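PDB 2NTP: pectinesterase A from Erwinia chrysanthemi, which hydrolyses the methyl esters of pectin to give polygalacturonate and methanol, and probably catalyses the first step in maceration and soft-rotting of plant tissue. Local coordinates for residues I105-D110 with T128-L133; F109-N114 with G151-L156; Y143-S148 with F164-R169; L184-D189 with V221-R226. All blocks are in the same frame, centred on the assembly; numbering follows the deposited sequence.

How the contacts relate
Contacts 3 and 4 join coils of the right-handed parallel beta-helix, and contacts 1 and 2 lie where its loops leave it. Contacts 1 and 2 share Phe-109 and Asp-110, have centres about 5 Å apart and adjoin the bound galacturonate chain. The segments of contacts 2 and 3 alternate along the chain; contact 4 comes last. Contacts 3 and 4 have centres about 9 Å apart, neighbouring strands 162-166 and 182-186, and a disulfide, Cys-168 to Cys-188. Strands 103-107 and 147-150 are neighbours in a second sheet and connect contacts 1 and 3, centres about 17 Å apart. Loop 151-156, which meets the sugar, follows directly on strand 147-150, and its Leu-156 packs on Phe-165 and Phe-185.

Contact 1 of 4, residues I105-D110 with T128-L133; sequences IRNDFD and TQAVAL. With ADA (alpha-D-galactopyranuronic acid), chain C.
Residues 105-110, the end of strand 103-107 and the turn after it, run almost opposite to 128-133, their end-to-end directions 169° apart, with Asn-107 nearest Ala-132 by CA. Asn-107 makes the polar link. Its CG stands anti to the backbone N (chi1 -165°), which carries the amide to 130-131. ND2 donates to Val-131 O at 2.9 Å in a nearly straight bond of 171°. The acceptor lies in the amide plane, but the donor sits well above the plane of the Val-131 carbonyl. ND2 also bonds to Thr-71 O, outside the two segments. The other end of the amide, OD1, accepts from Phe-109 N at 3.0 Å and closes an Asx turn. Both ends of this buried amide are therefore used, and its rotation is fixed. Ala-130 CB packs 3.6 Å from Phe-109 CB and lies against the Asn-107 amide. Beyond it, Phe-109 CE2 comes within 3.7 Å of Thr-128 O. Ile-105 CG2 rests 3.4 Å from Ala-132 O, while its CD1 lies 4.4 Å from Leu-133 CD1, a loose apolar contact. Next to Thr-128, whose OG1 bonds to Gln-153, lies Gln-129. Its CB points away from 105-110, and NE2 bonds to O2 of a galacturonate. The Asx turn sets the Asn-107 amide at the end of a beta-helix strand, and ND2 ties that end to the loop carrying substrate-binding Gln-129.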
# COMPACT_ATOMS: atom_id res chain seq x y z
N ILE A 105 0.50 -10.78 2.54
CA ILE A 105 -0.48 -10.57 1.47
C ILE A 105 0.30 -10.19 0.21
O ILE A 105 1.08 -9.23 0.22
CB ILE A 105 -1.48 -9.44 1.81
CG1 ILE A 105 -2.20 -9.73 3.15
CG2 ILE A 105 -2.49 -9.26 0.68
CD1 ILE A 105 -2.89 -8.51 3.78
N ARG A 106 0.11 -10.96 -0.86
CA ARG A 106 0.86 -10.76 -2.10
C ARG A 106 -0.04 -10.54 -3.30
O ARG A 106 -1.11 -11.16 -3.42
CB ARG A 106 1.75 -11.98 -2.42
CG ARG A 106 2.59 -12.53 -1.27
CD ARG A 106 3.69 -13.45 -1.80
NE ARG A 106 3.17 -14.50 -2.68
CZ ARG A 106 3.44 -15.80 -2.56
NH1 ARG A 106 4.25 -16.26 -1.60
NH2 ARG A 106 2.89 -16.66 -3.41
N ASN A 107 0.40 -9.67 -4.21
CA ASN A 107 -0.04 -9.77 -5.60
C ASN A 107 1.10 -10.42 -6.38
O ASN A 107 2.22 -9.90 -6.40
CB ASN A 107 -0.46 -8.43 -6.20
CG ASN A 107 -1.25 -8.60 -7.50
OD1 ASN A 107 -0.85 -9.36 -8.39
ND2 ASN A 107 -2.37 -7.90 -7.61
N ASP A 108 0.81 -11.57 -6.97
CA ASP A 108 1.84 -12.38 -7.61
C ASP A 108 2.00 -12.08 -9.09
O ASP A 108 2.69 -12.83 -9.80
CB ASP A 108 1.57 -13.87 -7.37
CG ASP A 108 1.96 -14.33 -5.98
OD1 ASP A 108 2.67 -13.59 -5.27
OD2 ASP A 108 1.56 -15.45 -5.61
N PHE A 109 1.38 -11.00 -9.57
CA PHE A 109 1.61 -10.56 -10.94
C PHE A 109 3.11 -10.43 -11.15
O PHE A 109 3.80 -9.69 -10.43
CB PHE A 109 0.89 -9.25 -11.27
CG PHE A 109 1.24 -8.69 -12.63
CD1 PHE A 109 0.88 -9.38 -13.79
CD2 PHE A 109 1.91 -7.48 -12.74
CE1 PHE A 109 1.20 -8.87 -15.04
CE2 PHE A 109 2.24 -6.96 -13.99
CZ PHE A 109 1.88 -7.66 -15.15
N ASP A 110 3.62 -11.16 -12.13
CA ASP A 110 5.05 -11.20 -12.38
C ASP A 110 5.44 -10.01 -13.25
O ASP A 110 5.64 -10.14 -14.46
CB ASP A 110 5.44 -12.52 -13.04
CG ASP A 110 6.93 -12.81 -12.97
OD1 ASP A 110 7.74 -11.86 -12.85
OD2 ASP A 110 7.29 -14.00 -13.06
N THR A 128 0.13 -2.21 -15.71
CA THR A 128 0.92 -3.11 -14.88
C THR A 128 0.72 -2.94 -13.37
O THR A 128 1.36 -3.63 -12.58
CB THR A 128 2.42 -2.98 -15.21
OG1 THR A 128 2.77 -1.59 -15.29
CG2 THR A 128 2.72 -3.65 -16.54
N GLN A 129 -0.18 -2.04 -12.97
CA GLN A 129 -0.49 -1.95 -11.55
C GLN A 129 -1.09 -3.27 -11.08
O GLN A 129 -1.85 -3.91 -11.79
CB GLN A 129 -1.39 -0.75 -11.21
CG GLN A 129 -2.45 -0.35 -12.21
CD GLN A 129 -1.91 0.35 -13.45
OE1 GLN A 129 -1.84 -0.26 -14.49
NE2 GLN A 129 -1.54 1.62 -13.34
N ALA A 130 -0.69 -3.69 -9.88
CA ALA A 130 -1.14 -4.96 -9.33
C ALA A 130 -1.13 -4.87 -7.81
O ALA A 130 -0.11 -5.11 -7.15
CB ALA A 130 -0.27 -6.11 -9.84
N VAL A 131 -2.29 -4.51 -7.27
CA VAL A 131 -2.44 -4.18 -5.85
C VAL A 131 -2.46 -5.44 -4.97
O VAL A 131 -3.16 -6.40 -5.28
CB VAL A 131 -3.72 -3.35 -5.64
CG1 VAL A 131 -3.91 -3.01 -4.16
CG2 VAL A 131 -3.70 -2.07 -6.48
N ALA A 132 -1.71 -5.41 -3.87
CA ALA A 132 -1.77 -6.49 -2.88
C ALA A 132 -2.91 -6.25 -1.90
O ALA A 132 -3.73 -7.13 -1.65
CB ALA A 132 -0.42 -6.62 -2.13
N LEU A 133 -2.97 -5.03 -1.36
CA LEU A 133 -3.96 -4.65 -0.37
C LEU A 133 -4.57 -3.30 -0.70
O LEU A 133 -3.85 -2.33 -0.97
CB LEU A 133 -3.30 -4.59 1.02
CG LEU A 133 -4.11 -4.10 2.21
CD1 LEU A 133 -5.29 -5.03 2.50
CD2 LEU A 133 -3.18 -3.99 3.43
C1 ADA C . 0.81 4.91 -14.31
C2 ADA C . -0.30 5.91 -14.62
C3 ADA C . -0.41 6.92 -13.47
C4 ADA C . -0.58 6.20 -12.14
C5 ADA C . 0.60 5.24 -11.93
C6 ADA C . 0.54 4.47 -10.64
O2 ADA C . -0.00 6.57 -15.85
O3 ADA C . -1.51 7.81 -13.72
O4 ADA C . -1.78 5.43 -12.17
O5 ADA C . 0.61 4.31 -13.02
O6B ADA C . 0.25 5.04 -9.56
O6A ADA C . 0.79 3.25 -10.72

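Contact 2 of 4, residues F109-N114 with G151-L156; sequences FDFPAN and GYQDTL. With ADA (alpha-D-galactopyranuronic acid), chain C; ADA (alpha-D-galactopyranuronic acid), chain B.
Residues 109-114 turn into helix 111-116 beside the irregular loop 151-156; the backbones stay apart, with Phe-111 CA 6.7 Å from Tyr-152 CA. Tyr-152 carries most of the contact. Pro-112 sits over one face of its ring, with CD 3.8 Å from the ring centroid and 23° off the normal, a CH-pi contact. Pro-112 CG stands over the CZ-OH end of the same face. Further back, Phe-111 CB touches Tyr-152 CD2 at 3.6 Å. The planes of these two rings are 28° apart and their centroids 5.9 Å apart, so there is little face-to-face stacking. Outside the segments, Arg-193 makes a cation-pi contact with Tyr-152. Asp-110 caps the helix, its OD1 accepting from Ala-113 N at 3.1 Å from above the carboxylate plane. Gln-153 follows Tyr-152 and turns to the sugar. Its CG is anti to the backbone N (chi1 -173°) and the chain runs on extended, which carries the amide to the bound sugar. NE2 donates to O6A of the chain C galacturonate at 2.8 Å and to O3 of the chain B sugar at 3.1 Å. Its other end, OE1, is hydrogen-bonded to Thr-128, a second-shell residue that helps set the amide's rotation. Asp-154 OD1 lies 2.6 Å from the same chain C O6A. Gln-153 is the transition-state stabiliser and Asp-154 the proton donor. Both meet one oxygen of this product-like free carboxylate, consistent with polarisation of the carbonyl when a methyl ester is held there during hydrolysis.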
# COMPACT_ATOMS: atom_id res chain seq x y z
N PHE A 109 1.38 -11.00 -9.57
CA PHE A 109 1.61 -10.56 -10.94
C PHE A 109 3.11 -10.43 -11.15
O PHE A 109 3.80 -9.69 -10.43
CB PHE A 109 0.89 -9.25 -11.27
CG PHE A 109 1.24 -8.69 -12.63
CD1 PHE A 109 0.88 -9.38 -13.79
CD2 PHE A 109 1.91 -7.48 -12.74
CE1 PHE A 109 1.20 -8.87 -15.04
CE2 PHE A 109 2.24 -6.96 -13.99
CZ PHE A 109 1.88 -7.66 -15.15
N ASP A 110 3.62 -11.16 -12.13
CA ASP A 110 5.05 -11.20 -12.38
C ASP A 110 5.44 -10.01 -13.25
O ASP A 110 5.64 -10.14 -14.46
CB ASP A 110 5.44 -12.52 -13.04
CG ASP A 110 6.93 -12.81 -12.97
OD1 ASP A 110 7.74 -11.86 -12.85
OD2 ASP A 110 7.29 -14.00 -13.06
N PHE A 111 5.54 -8.84 -12.62
CA PHE A 111 5.93 -7.63 -13.33
C PHE A 111 7.22 -7.79 -14.16
O PHE A 111 7.23 -7.45 -15.34
CB PHE A 111 6.03 -6.45 -12.37
CG PHE A 111 6.49 -5.18 -13.02
CD1 PHE A 111 5.59 -4.34 -13.65
CD2 PHE A 111 7.84 -4.82 -13.00
CE1 PHE A 111 6.01 -3.15 -14.25
CE2 PHE A 111 8.27 -3.64 -13.60
CZ PHE A 111 7.36 -2.81 -14.23
N PRO A 112 8.32 -8.30 -13.55
CA PRO A 112 9.54 -8.42 -14.36
C PRO A 112 9.40 -9.34 -15.58
O PRO A 112 9.92 -9.02 -16.64
CB PRO A 112 10.56 -8.99 -13.37
CG PRO A 112 10.05 -8.56 -12.02
CD PRO A 112 8.56 -8.73 -12.16
N ALA A 113 8.70 -10.46 -15.43
CA ALA A 113 8.49 -11.37 -16.56
C ALA A 113 7.64 -10.69 -17.64
O ALA A 113 7.90 -10.85 -18.83
CB ALA A 113 7.85 -12.67 -16.11
N ASN A 114 6.65 -9.92 -17.21
CA ASN A 114 5.83 -9.13 -18.13
C ASN A 114 6.67 -8.15 -18.95
O ASN A 114 6.52 -8.08 -20.16
CB ASN A 114 4.74 -8.36 -17.39
CG ASN A 114 3.77 -7.68 -18.35
OD1 ASN A 114 2.91 -8.33 -18.93
ND2 ASN A 114 3.92 -6.37 -18.51
N GLY A 151 4.43 -6.67 -3.70
CA GLY A 151 4.05 -6.36 -5.08
C GLY A 151 5.17 -5.60 -5.76
O GLY A 151 6.30 -5.54 -5.26
N TYR A 152 4.85 -5.04 -6.92
CA TYR A 152 5.77 -4.17 -7.64
C TYR A 152 5.09 -2.80 -7.77
O TYR A 152 5.25 -1.94 -6.91
CB TYR A 152 6.16 -4.77 -8.99
CG TYR A 152 7.00 -6.04 -8.89
CD1 TYR A 152 8.39 -5.98 -8.83
CD2 TYR A 152 6.40 -7.30 -8.87
CE1 TYR A 152 9.17 -7.14 -8.74
CE2 TYR A 152 7.17 -8.47 -8.78
CZ TYR A 152 8.55 -8.38 -8.72
OH TYR A 152 9.31 -9.53 -8.64
N GLN A 153 4.32 -2.60 -8.84
CA GLN A 153 3.60 -1.34 -9.02
C GLN A 153 2.31 -1.33 -8.21
O GLN A 153 1.49 -2.25 -8.32
CB GLN A 153 3.31 -1.11 -10.50
CG GLN A 153 2.70 0.26 -10.81
CD GLN A 153 2.70 0.59 -12.30
OE1 GLN A 153 3.17 -0.20 -13.11
NE2 GLN A 153 2.19 1.76 -12.65
N ASP A 154 2.13 -0.29 -7.39
CA ASP A 154 0.87 -0.06 -6.67
C ASP A 154 0.55 -1.13 -5.59
O ASP A 154 -0.61 -1.50 -5.38
CB ASP A 154 -0.31 0.07 -7.66
CG ASP A 154 -0.36 1.43 -8.36
OD1 ASP A 154 0.65 2.16 -8.33
OD2 ASP A 154 -1.41 1.78 -8.93
N THR A 155 1.58 -1.60 -4.89
CA THR A 155 1.39 -2.65 -3.88
C THR A 155 0.28 -2.36 -2.85
O THR A 155 -0.58 -3.21 -2.62
CB THR A 155 2.71 -2.92 -3.14
OG1 THR A 155 3.72 -3.24 -4.10
CG2 THR A 155 2.56 -4.09 -2.14
N LEU A 156 0.31 -1.16 -2.26
CA LEU A 156 -0.63 -0.78 -1.20
C LEU A 156 -1.44 0.46 -1.59
O LEU A 156 -0.88 1.54 -1.78
CB LEU A 156 0.11 -0.52 0.11
CG LEU A 156 -0.75 -0.01 1.27
CD1 LEU A 156 -1.90 -0.98 1.60
CD2 LEU A 156 0.11 0.26 2.51
C1 ADA C . 0.81 4.91 -14.31
C2 ADA C . -0.30 5.91 -14.62
C3 ADA C . -0.41 6.92 -13.47
C4 ADA C . -0.58 6.20 -12.14
C5 ADA C . 0.60 5.24 -11.93
C6 ADA C . 0.54 4.47 -10.64
O2 ADA C . -0.00 6.57 -15.85
O3 ADA C . -1.51 7.81 -13.72
O4 ADA C . -1.78 5.43 -12.17
O5 ADA C . 0.61 4.31 -13.02
O6B ADA C . 0.25 5.04 -9.56
O6A ADA C . 0.79 3.25 -10.72
C1 ADA B . 5.67 5.30 -14.30
C2 ADA B . 4.82 4.03 -14.36
C3 ADA B . 3.80 4.11 -15.49
C4 ADA B . 3.03 5.43 -15.47
C5 ADA B . 3.98 6.63 -15.36
C6 ADA B . 3.18 7.90 -15.22
O2 ADA B . 5.68 2.91 -14.58
O3 ADA B . 2.89 3.00 -15.41
O4 ADA B . 2.13 5.48 -14.35
O5 ADA B . 4.82 6.46 -14.21
O6B ADA B . 3.53 8.73 -14.34
O6A ADA B . 2.20 8.09 -15.97

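Contact 3 of 4, residues Y143-S148 with F164-R169; sequences YFKDVS and FFSDCR
Tyr-143 and Phe-164 pair across two neighbouring coils of the right-handed parallel beta-helix, whose strands 143-145 and 164-166 run 4.8 Å apart at an angle of 6°. Aromatic residues pair in register on both faces of the sheet: Tyr-143 with Phe-164, Phe-144 with Phe-165. On the inner face, Phe-144 and Phe-165 lie side by side and point the same way. In each, CG is anti to the carbonyl carbon, and the rings end almost parallel, 9° between planes, though displaced. Phe-144 CD1 stands over the Phe-165 face, 3.4 Å from CE2. Phe-185 continues this internal aromatic stack, and Leu-133 touches both rings. On the outer face, Tyr-143 and Phe-164 instead hold CG anti to the backbone N. Tyr-143 CE1 meets Phe-164 CD2 at 3.4 Å; the ring centroids are 5.5 Å apart, so the faces overlap little. At the turn, Lys-145 reaches Asp-167 with an extended chain that bends only at its last torsion. NZ forms a salt bridge to OD2 at 2.9 Å, from above the carboxylate plane. The other oxygen, Asp-167 OD1, is hydrogen-bonded to Asn-187. Past the corner at Asp-146, Arg-169 N donates to Val-147 O, and Ser-148 shares a water with Arg-169 NH1. A second water draws three side chains of the outer face together: it lies 2.8 Å from Tyr-143 OH and also bonds to Lys-145 NZ and Ser-166 OG.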
# COMPACT_ATOMS: atom_id res chain seq x y z
N TYR A 143 -6.21 -2.07 10.86
CA TYR A 143 -4.95 -2.24 11.60
C TYR A 143 -4.19 -3.45 11.09
O TYR A 143 -4.73 -4.56 11.05
CB TYR A 143 -5.28 -2.38 13.09
CG TYR A 143 -4.12 -2.54 14.07
CD1 TYR A 143 -2.82 -2.12 13.76
CD2 TYR A 143 -4.36 -3.08 15.33
CE1 TYR A 143 -1.77 -2.28 14.69
CE2 TYR A 143 -3.34 -3.23 16.26
CZ TYR A 143 -2.05 -2.83 15.94
OH TYR A 143 -1.06 -2.98 16.88
N PHE A 144 -2.94 -3.23 10.71
CA PHE A 144 -2.09 -4.31 10.19
C PHE A 144 -0.82 -4.39 11.01
O PHE A 144 -0.00 -3.48 10.97
CB PHE A 144 -1.80 -4.07 8.70
CG PHE A 144 -3.03 -3.92 7.87
CD1 PHE A 144 -3.67 -2.68 7.77
CD2 PHE A 144 -3.59 -5.02 7.23
CE1 PHE A 144 -4.84 -2.54 7.01
CE2 PHE A 144 -4.75 -4.89 6.48
CZ PHE A 144 -5.38 -3.65 6.37
N LYS A 145 -0.67 -5.47 11.77
CA LYS A 145 0.49 -5.65 12.64
C LYS A 145 1.28 -6.89 12.26
O LYS A 145 0.70 -7.97 12.11
CB LYS A 145 0.08 -5.74 14.12
CG LYS A 145 1.28 -5.81 15.06
CD LYS A 145 0.93 -5.55 16.51
CE LYS A 145 2.18 -5.48 17.37
NZ LYS A 145 2.95 -4.21 17.19
N ASP A 146 2.60 -6.74 12.10
CA ASP A 146 3.47 -7.84 11.68
C ASP A 146 2.93 -8.44 10.38
O ASP A 146 2.72 -9.66 10.26
CB ASP A 146 3.61 -8.87 12.80
CG ASP A 146 4.61 -9.97 12.47
OD1 ASP A 146 5.65 -9.69 11.84
OD2 ASP A 146 4.34 -11.13 12.88
N VAL A 147 2.69 -7.57 9.41
CA VAL A 147 2.16 -7.99 8.11
C VAL A 147 3.18 -7.64 7.03
O VAL A 147 3.88 -6.63 7.13
CB VAL A 147 0.79 -7.30 7.81
CG1 VAL A 147 0.38 -7.47 6.36
CG2 VAL A 147 -0.30 -7.85 8.74
N SER A 148 3.28 -8.50 6.02
CA SER A 148 4.13 -8.25 4.87
C SER A 148 3.26 -8.08 3.64
O SER A 148 2.41 -8.92 3.37
CB SER A 148 5.09 -9.43 4.66
OG SER A 148 5.83 -9.28 3.45
N PHE A 164 -3.48 1.81 10.05
CA PHE A 164 -2.24 1.81 10.82
C PHE A 164 -1.48 0.53 10.51
O PHE A 164 -2.04 -0.56 10.58
CB PHE A 164 -2.54 1.94 12.32
CG PHE A 164 -1.31 1.91 13.20
CD1 PHE A 164 -0.25 2.79 12.99
CD2 PHE A 164 -1.24 1.02 14.27
CE1 PHE A 164 0.88 2.77 13.82
CE2 PHE A 164 -0.12 0.99 15.10
CZ PHE A 164 0.94 1.86 14.88
N PHE A 165 -0.21 0.69 10.14
CA PHE A 165 0.67 -0.41 9.80
C PHE A 165 1.84 -0.41 10.76
O PHE A 165 2.54 0.59 10.91
CB PHE A 165 1.17 -0.26 8.36
CG PHE A 165 0.07 -0.30 7.34
CD1 PHE A 165 -0.69 0.84 7.07
CD2 PHE A 165 -0.21 -1.48 6.64
CE1 PHE A 165 -1.72 0.81 6.13
CE2 PHE A 165 -1.23 -1.52 5.70
CZ PHE A 165 -1.99 -0.38 5.45
N SER A 166 2.04 -1.54 11.43
CA SER A 166 3.01 -1.63 12.52
C SER A 166 3.86 -2.89 12.36
O SER A 166 3.32 -3.96 12.10
CB SER A 166 2.26 -1.66 13.85
OG SER A 166 3.12 -1.92 14.94
N ASP A 167 5.17 -2.75 12.53
CA ASP A 167 6.11 -3.87 12.45
C ASP A 167 5.93 -4.61 11.13
O ASP A 167 5.84 -5.84 11.09
CB ASP A 167 5.95 -4.83 13.65
CG ASP A 167 6.03 -4.13 15.00
OD1 ASP A 167 6.61 -3.03 15.09
OD2 ASP A 167 5.50 -4.69 15.98
N CYS A 168 5.89 -3.84 10.06
CA CYS A 168 5.46 -4.35 8.78
C CYS A 168 6.58 -4.37 7.74
O CYS A 168 7.62 -3.74 7.93
CB CYS A 168 4.24 -3.56 8.29
SG CYS A 168 4.56 -1.99 7.44
N ARG A 169 6.37 -5.15 6.68
CA ARG A 169 7.23 -5.09 5.50
C ARG A 169 6.36 -4.76 4.31
O ARG A 169 5.30 -5.35 4.13
CB ARG A 169 7.97 -6.42 5.27
CG ARG A 169 9.06 -6.37 4.19
CD ARG A 169 9.52 -7.78 3.82
NE ARG A 169 10.65 -7.84 2.88
CZ ARG A 169 10.55 -7.97 1.56
NH1 ARG A 169 9.36 -8.03 0.97
NH2 ARG A 169 11.65 -8.02 0.82
O HOH W 1 1.44 -1.84 17.10
O HOH W 2 6.86 -7.25 1.91

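Contact 4 of 4, residues L184-D189 with V221-R226; sequences LFNNCD and VITNSR
Leu-184 to Asp-189 and Val-221 to Arg-226 form a parallel strand pair that continues round a polar corner, between successive coils of the beta-helix. The axes of strands 184-186 and 221-223 lie 4.7 Å apart at 11°. Phe-185 N donates to Val-221 O, and Phe-185 O accepts from Thr-223 N. Leu-184 CD1 packs on Val-221 CG1 at 3.7 Å on the outer face. On the inner face, Phe-185 CD1 meets Ile-222 CG1, while Val-221 O lies at the edge of the aromatic ring. Asn-186 begins the polar part. Its ND2 donates to Thr-223 OG1 in a nearly straight bond and to Asn-224 OD1 in a bent one, each at 2.8 Å. Both acceptors lie in its amide plane, and Asn-224 OD1 uses a lone pair, although the two amide planes are 89° apart. At the corner, Ser-225 OG accepts from Cys-188 N at 3.0 Å and donates to Thr-223 O, which also accepts from Asn-187 N. Cys-188 is joined to Cys-168 of the preceding coil. Arg-226 bends at chi3 (-62°), which brings its guanidinium back over the corner. NE faces Asp-189 OD1 in a salt bridge, but at a modelled separation too short to trust in detail. NH1 and NH2 both grip Asn-187 OD1, at 2.9 and 3.1 Å. Two bonds to one amide oxygen probably fix the guanidinium at the corner.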
# COMPACT_ATOMS: atom_id res chain seq x y z
N LEU A 184 -0.81 5.58 8.65
CA LEU A 184 0.34 5.73 9.53
C LEU A 184 1.14 4.43 9.54
O LEU A 184 0.57 3.35 9.70
CB LEU A 184 -0.11 6.09 10.96
CG LEU A 184 0.94 6.21 12.06
CD1 LEU A 184 1.91 7.38 11.79
CD2 LEU A 184 0.28 6.39 13.42
N PHE A 185 2.45 4.56 9.37
CA PHE A 185 3.35 3.41 9.32
C PHE A 185 4.38 3.57 10.41
O PHE A 185 5.07 4.60 10.47
CB PHE A 185 4.04 3.33 7.95
CG PHE A 185 3.09 3.25 6.79
CD1 PHE A 185 2.51 4.41 6.25
CD2 PHE A 185 2.75 2.02 6.23
CE1 PHE A 185 1.62 4.33 5.19
CE2 PHE A 185 1.87 1.93 5.17
CZ PHE A 185 1.29 3.09 4.65
N ASN A 186 4.49 2.58 11.29
CA ASN A 186 5.49 2.62 12.35
C ASN A 186 6.33 1.36 12.41
O ASN A 186 5.79 0.24 12.41
CB ASN A 186 4.86 2.90 13.72
CG ASN A 186 5.91 3.10 14.81
OD1 ASN A 186 6.09 2.24 15.67
ND2 ASN A 186 6.63 4.20 14.74
N ASN A 187 7.65 1.53 12.48
CA ASN A 187 8.58 0.41 12.54
C ASN A 187 8.41 -0.56 11.38
O ASN A 187 8.38 -1.78 11.56
CB ASN A 187 8.49 -0.31 13.90
CG ASN A 187 9.64 -1.27 14.13
OD1 ASN A 187 10.79 -0.99 13.76
ND2 ASN A 187 9.35 -2.41 14.74
N CYS A 188 8.28 0.00 10.18
CA CYS A 188 8.12 -0.79 8.97
C CYS A 188 9.38 -0.77 8.12
O CYS A 188 10.14 0.22 8.14
CB CYS A 188 6.94 -0.26 8.15
SG CYS A 188 5.31 -0.67 8.82
N ASP A 189 9.60 -1.85 7.38
CA ASP A 189 10.63 -1.89 6.34
C ASP A 189 9.96 -1.64 5.00
O ASP A 189 9.11 -2.42 4.57
CB ASP A 189 11.33 -3.24 6.31
CG ASP A 189 12.39 -3.38 7.39
OD1 ASP A 189 12.58 -2.43 8.17
OD2 ASP A 189 13.03 -4.45 7.45
N VAL A 221 1.92 8.97 6.58
CA VAL A 221 2.86 9.36 7.64
C VAL A 221 3.70 8.14 8.01
O VAL A 221 3.17 7.12 8.46
CB VAL A 221 2.12 9.94 8.87
CG1 VAL A 221 3.12 10.39 9.94
CG2 VAL A 221 1.21 11.11 8.46
N ILE A 222 5.00 8.25 7.79
CA ILE A 222 5.92 7.13 8.01
C ILE A 222 6.87 7.46 9.16
O ILE A 222 7.62 8.43 9.09
CB ILE A 222 6.72 6.78 6.71
CG1 ILE A 222 5.78 6.28 5.61
CG2 ILE A 222 7.78 5.71 6.99
CD1 ILE A 222 5.39 7.34 4.60
N THR A 223 6.82 6.65 10.22
CA THR A 223 7.58 6.94 11.45
C THR A 223 8.45 5.76 11.88
O THR A 223 8.04 4.61 11.78
CB THR A 223 6.65 7.34 12.64
OG1 THR A 223 5.82 6.23 13.02
CG2 THR A 223 5.77 8.52 12.29
N ASN A 224 9.66 6.07 12.36
CA ASN A 224 10.54 5.07 12.98
C ASN A 224 10.72 3.85 12.09
O ASN A 224 10.71 2.71 12.56
CB ASN A 224 9.99 4.67 14.35
CG ASN A 224 9.64 5.86 15.23
OD1 ASN A 224 8.52 5.97 15.74
ND2 ASN A 224 10.60 6.76 15.41
N SER A 225 10.89 4.09 10.80
CA SER A 225 10.93 3.02 9.82
C SER A 225 12.28 2.94 9.11
O SER A 225 13.21 3.67 9.43
CB SER A 225 9.79 3.19 8.82
OG SER A 225 8.55 2.91 9.45
N ARG A 226 12.37 2.02 8.14
CA ARG A 226 13.59 1.80 7.40
C ARG A 226 13.23 1.74 5.93
O ARG A 226 12.43 0.90 5.51
CB ARG A 226 14.27 0.50 7.86
CG ARG A 226 14.82 0.57 9.29
CD ARG A 226 14.98 -0.80 9.94
NE ARG A 226 13.69 -1.50 10.07
CZ ARG A 226 12.75 -1.24 10.98
NH1 ARG A 226 12.92 -0.27 11.88
NH2 ARG A 226 11.63 -1.94 10.98
O HOH W 3 11.61 1.36 15.34